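Local coordinates for protein nucleoside hydrolase, putative (Trypanosoma brucei, PDB 3FZ0) that belongs to the nucleoside hydrolase family and holds a calcium ion in a mixed alpha/beta fold, at residues Ile114-Ile117 / Leu118-Glu122; Phe348-Ala351 / Leu352-Val356. The protein carries 2 engineered substitutions. All blocks are in the same frame, centred on the assembly; numbering follows the deposited sequence.

Contact 1. Residues Ile114-Ile117 / Leu118-Glu122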
# COMPACT_ATOMS: atom_id res chain seq x y z
N ILE B 114 -30.96 -9.51 -5.49
CA ILE B 114 -30.24 -9.91 -6.69
C ILE B 114 -30.24 -11.45 -6.83
O ILE B 114 -30.55 -11.97 -7.92
CB ILE B 114 -28.80 -9.33 -6.76
CG1 ILE B 114 -28.85 -7.81 -6.91
CG2 ILE B 114 -28.04 -9.96 -7.91
CD1 ILE B 114 -27.52 -7.08 -6.60
N LEU B 115 -29.95 -12.16 -5.74
CA LEU B 115 -29.84 -13.63 -5.76
C LEU B 115 -31.20 -14.27 -6.02
O LEU B 115 -31.30 -15.30 -6.70
CB LEU B 115 -29.21 -14.19 -4.47
CG LEU B 115 -27.80 -13.64 -4.15
CD1 LEU B 115 -27.23 -14.35 -2.92
CD2 LEU B 115 -26.84 -13.76 -5.35
N LYS B 116 -32.25 -13.65 -5.49
CA LYS B 116 -33.60 -14.16 -5.65
C LYS B 116 -34.05 -14.00 -7.11
O LYS B 116 -34.54 -14.96 -7.72
CB LYS B 116 -34.55 -13.48 -4.67
CG LYS B 116 -36.02 -13.80 -4.89
CD LYS B 116 -36.89 -13.07 -3.88
CE LYS B 116 -38.11 -12.43 -4.52
NZ LYS B 116 -39.06 -13.52 -4.81
N ILE B 117 -33.85 -12.82 -7.68
CA ILE B 117 -34.11 -12.60 -9.10
C ILE B 117 -33.33 -13.55 -10.00
O ILE B 117 -33.90 -14.15 -10.90
CB ILE B 117 -33.85 -11.12 -9.46
CG1 ILE B 117 -35.01 -10.28 -8.94
CG2 ILE B 117 -33.64 -10.89 -11.00
CD1 ILE B 117 -34.53 -8.92 -8.54
N LEU B 118 -32.03 -13.71 -9.73
CA LEU B 118 -31.21 -14.63 -10.53
C LEU B 118 -31.72 -16.04 -10.42
O LEU B 118 -31.74 -16.79 -11.39
CB LEU B 118 -29.74 -14.56 -10.13
CG LEU B 118 -29.02 -13.25 -10.42
CD1 LEU B 118 -27.58 -13.31 -9.92
CD2 LEU B 118 -29.09 -12.89 -11.91
N GLU B 119 -32.17 -16.40 -9.22
CA GLU B 119 -32.62 -17.76 -8.94
C GLU B 119 -33.88 -18.03 -9.71
O GLU B 119 -34.03 -19.09 -10.29
CB GLU B 119 -32.81 -17.97 -7.43
CG GLU B 119 -33.35 -19.32 -7.01
CD GLU B 119 -32.43 -20.51 -7.35
OE1 GLU B 119 -31.17 -20.41 -7.17
OE2 GLU B 119 -32.99 -21.56 -7.76
N GLU B 120 -34.79 -17.06 -9.75
CA GLU B 120 -36.07 -17.18 -10.46
C GLU B 120 -36.02 -16.92 -11.97
O GLU B 120 -36.95 -17.27 -12.68
CB GLU B 120 -37.10 -16.25 -9.82
CG GLU B 120 -37.49 -16.63 -8.39
CD GLU B 120 -38.21 -15.51 -7.62
OE1 GLU B 120 -38.31 -14.38 -8.12
OE2 GLU B 120 -38.65 -15.78 -6.49
N ALA B 121 -34.94 -16.29 -12.44
CA ALA B 121 -34.72 -15.94 -13.84
C ALA B 121 -34.86 -17.12 -14.76
O ALA B 121 -34.35 -18.21 -14.49
CB ALA B 121 -33.35 -15.32 -14.02
N GLU B 122 -35.53 -16.86 -15.88
CA GLU B 122 -35.76 -17.88 -16.91
C GLU B 122 -35.24 -17.40 -18.27
O GLU B 122 -36.03 -17.09 -19.16
CB GLU B 122 -37.26 -18.25 -16.95
CG GLU B 122 -37.75 -19.02 -15.69
CD GLU B 122 -39.28 -19.01 -15.54
OE1 GLU B 122 -39.88 -17.92 -15.69
OE2 GLU B 122 -39.88 -20.08 -15.28
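Ile114 meets Leu118 one turn further along helix 110-120, in backbone and side chain alike. Leu118 N donates to Ile114 O at 2.9 Å, with an N-H...O angle of 164°. Their side chains lie side by side and point the same way. The touching branches are Ile114 CG2 and Leu118 CD1, 3.9 Å apart. Ile114 CG2 stands anti to its own backbone N, and this turns the methyl toward Leu118. The pair is buried, with Phe151 against Ile114 and Leu154 against Leu118.

Leu115 O accepts from Glu119 N, also at 2.9 Å, while the Leu115 side chain packs on helix 138-146. Lys116 carries the charged part of the contact. Its chain bends at its last two torsions and brings Lys116 NZ to Glu120 OE2 at 2.8 Å. The ammonium comes from the syn side of the carboxylate, 18° out of its plane. Lys116 O also takes the backbone N of Glu120, so both parts of Glu120 are tied to one residue. Ala121 N donates a weak bond to Ile117 O where the helix ends. The Ile117 side chain packs on strand 32-39.

The i/i+4 salt bridge thus lies on a different side of the helix from the buried Ile114-Leu118 pair, and its charges probably offset each other in part.

Contact 2. Residues Phe348-Ala351 / Leu352-Val356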
# COMPACT_ATOMS: atom_id res chain seq x y z
N PHE B 348 -27.33 8.60 -28.08
CA PHE B 348 -27.54 9.07 -26.71
C PHE B 348 -28.59 10.21 -26.59
O PHE B 348 -29.51 10.14 -25.78
CB PHE B 348 -26.22 9.49 -26.09
CG PHE B 348 -26.34 10.00 -24.68
CD1 PHE B 348 -26.84 9.18 -23.68
CD2 PHE B 348 -25.93 11.30 -24.36
CE1 PHE B 348 -26.92 9.63 -22.36
CE2 PHE B 348 -26.02 11.78 -23.05
CZ PHE B 348 -26.51 10.96 -22.04
N LEU B 349 -28.45 11.25 -27.41
CA LEU B 349 -29.38 12.36 -27.41
C LEU B 349 -30.78 11.89 -27.79
O LEU B 349 -31.77 12.33 -27.19
CB LEU B 349 -28.90 13.47 -28.34
CG LEU B 349 -27.54 14.12 -28.08
CD1 LEU B 349 -27.35 15.34 -29.02
CD2 LEU B 349 -27.38 14.53 -26.63
N LYS B 350 -30.87 10.98 -28.76
CA LYS B 350 -32.16 10.49 -29.21
C LYS B 350 -32.87 9.74 -28.07
O LYS B 350 -34.08 9.89 -27.86
CB LYS B 350 -32.01 9.59 -30.43
CG LYS B 350 -33.33 9.19 -31.01
CD LYS B 350 -33.29 7.80 -31.67
CE LYS B 350 -34.64 7.04 -31.51
NZ LYS B 350 -35.86 7.89 -31.76
N ALA B 351 -32.10 8.95 -27.33
CA ALA B 351 -32.63 8.21 -26.17
C ALA B 351 -33.14 9.17 -25.08
O ALA B 351 -34.16 8.89 -24.43
CB ALA B 351 -31.56 7.26 -25.59
N LEU B 352 -32.42 10.29 -24.88
CA LEU B 352 -32.85 11.30 -23.93
C LEU B 352 -34.12 11.96 -24.46
O LEU B 352 -35.08 12.19 -23.72
CB LEU B 352 -31.78 12.35 -23.68
CG LEU B 352 -30.45 12.02 -23.00
CD1 LEU B 352 -29.65 13.33 -22.79
CD2 LEU B 352 -30.62 11.29 -21.70
N ARG B 353 -34.12 12.25 -25.75
CA ARG B 353 -35.29 12.79 -26.42
C ARG B 353 -36.48 11.85 -26.20
O ARG B 353 -37.59 12.30 -25.91
CB ARG B 353 -35.01 13.00 -27.93
CG ARG B 353 -35.21 14.43 -28.46
CD ARG B 353 -35.03 14.60 -30.02
NE ARG B 353 -33.81 13.95 -30.53
CZ ARG B 353 -32.64 14.57 -30.75
NH1 ARG B 353 -32.50 15.89 -30.57
NH2 ARG B 353 -31.59 13.85 -31.18
N ASP B 354 -36.24 10.55 -26.27
CA ASP B 354 -37.30 9.56 -26.12
C ASP B 354 -37.90 9.52 -24.71
O ASP B 354 -39.10 9.21 -24.56
CB ASP B 354 -36.85 8.17 -26.58
CG ASP B 354 -36.78 8.06 -28.09
OD1 ASP B 354 -36.18 7.08 -28.58
OD2 ASP B 354 -37.28 8.96 -28.82
N ILE B 355 -37.11 9.89 -23.70
CA ILE B 355 -37.66 10.01 -22.36
C ILE B 355 -38.85 10.99 -22.31
O ILE B 355 -39.89 10.67 -21.74
CB ILE B 355 -36.60 10.43 -21.32
CG1 ILE B 355 -35.52 9.38 -21.22
CG2 ILE B 355 -37.24 10.70 -19.95
CD1 ILE B 355 -34.29 9.83 -20.43
N VAL B 356 -38.69 12.18 -22.90
CA VAL B 356 -39.71 13.23 -22.73
C VAL B 356 -40.92 13.03 -23.64
O VAL B 356 -41.94 13.73 -23.51
CB VAL B 356 -39.12 14.66 -22.80
CG1 VAL B 356 -38.07 14.87 -21.72
CG2 VAL B 356 -38.54 15.00 -24.19
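Arg353 N donates to Leu349 O at 2.8 Å, and Asp354 N donates to Lys350 O, also at 2.8 Å. These are the shortest hydrogen bonds of the contact, both in the backbone of helix 345-356. The first is the straighter, with an N-H...O angle of 162° against 140°. Leu352 N to Phe348 O and Ile355 N to Ala351 O continue the same i/i+4 ladder.

Lys350 and Asp354 add a salt bridge between side chains. Lys350 bends at chi2, chi3 and chi4, which carries its ammonium over to the carboxylate. Lys350 NZ stands 3.3 Å from Asp354 OD1 and 3.4 Å from Asp354 OD2. Both bonds are weak. The ammonium faces both oxygens almost equally, so its charge is probably spread over the two. The Arg353 guanidinium folds back along the helix through a bend at chi3. Arg353 NH2 comes to 3.9 Å from Leu349 CB, and Leu349 O lies over one face of the group, toward its rim.

Phe348 and Leu352 form the apolar part. Leu352 CG sits over one ring face, offset toward the rim. Both Leu352 methyls lie over that same face near its outer end, Leu352 CD1 4.0 Å from Phe348 CE2 and Leu352 CD2 4.1 Å from Phe348 CE1. The ring has CG anti to its backbone N (chi1 179°), which swings it toward the next turn.

Beyond the two segments, Phe348 and Ala351 rest on helix 282-291, and Leu352 and Ile355 reach helix 17-27. Leu349, Leu352 and Arg353 touch Phe220 of helix 218-224, while Ile355 and Val356 meet helix 241-249. Helix 345-356 follows strand 337-343 of the mixed sheet and packs among four other helices.

Overall arrangement
From the N terminus, the chain reaches contact 1 in helix 110-120 and contact 2 much later, in helix 345-356. Each contact spans consecutive residues of one helix, so neither closes a long loop. The two follow in series and neither nest nor cross. Their centres are 30 Å apart, and their nearest atoms about 22 Å. Contact 1 precedes strand 127-133 and lies against strand 32-39 and helix 138-146. Contact 2 follows strand 337-343 and sits in a cluster of helices. Both flanking strands belong to the same mixed sheet, which links these two separate regions of the fold.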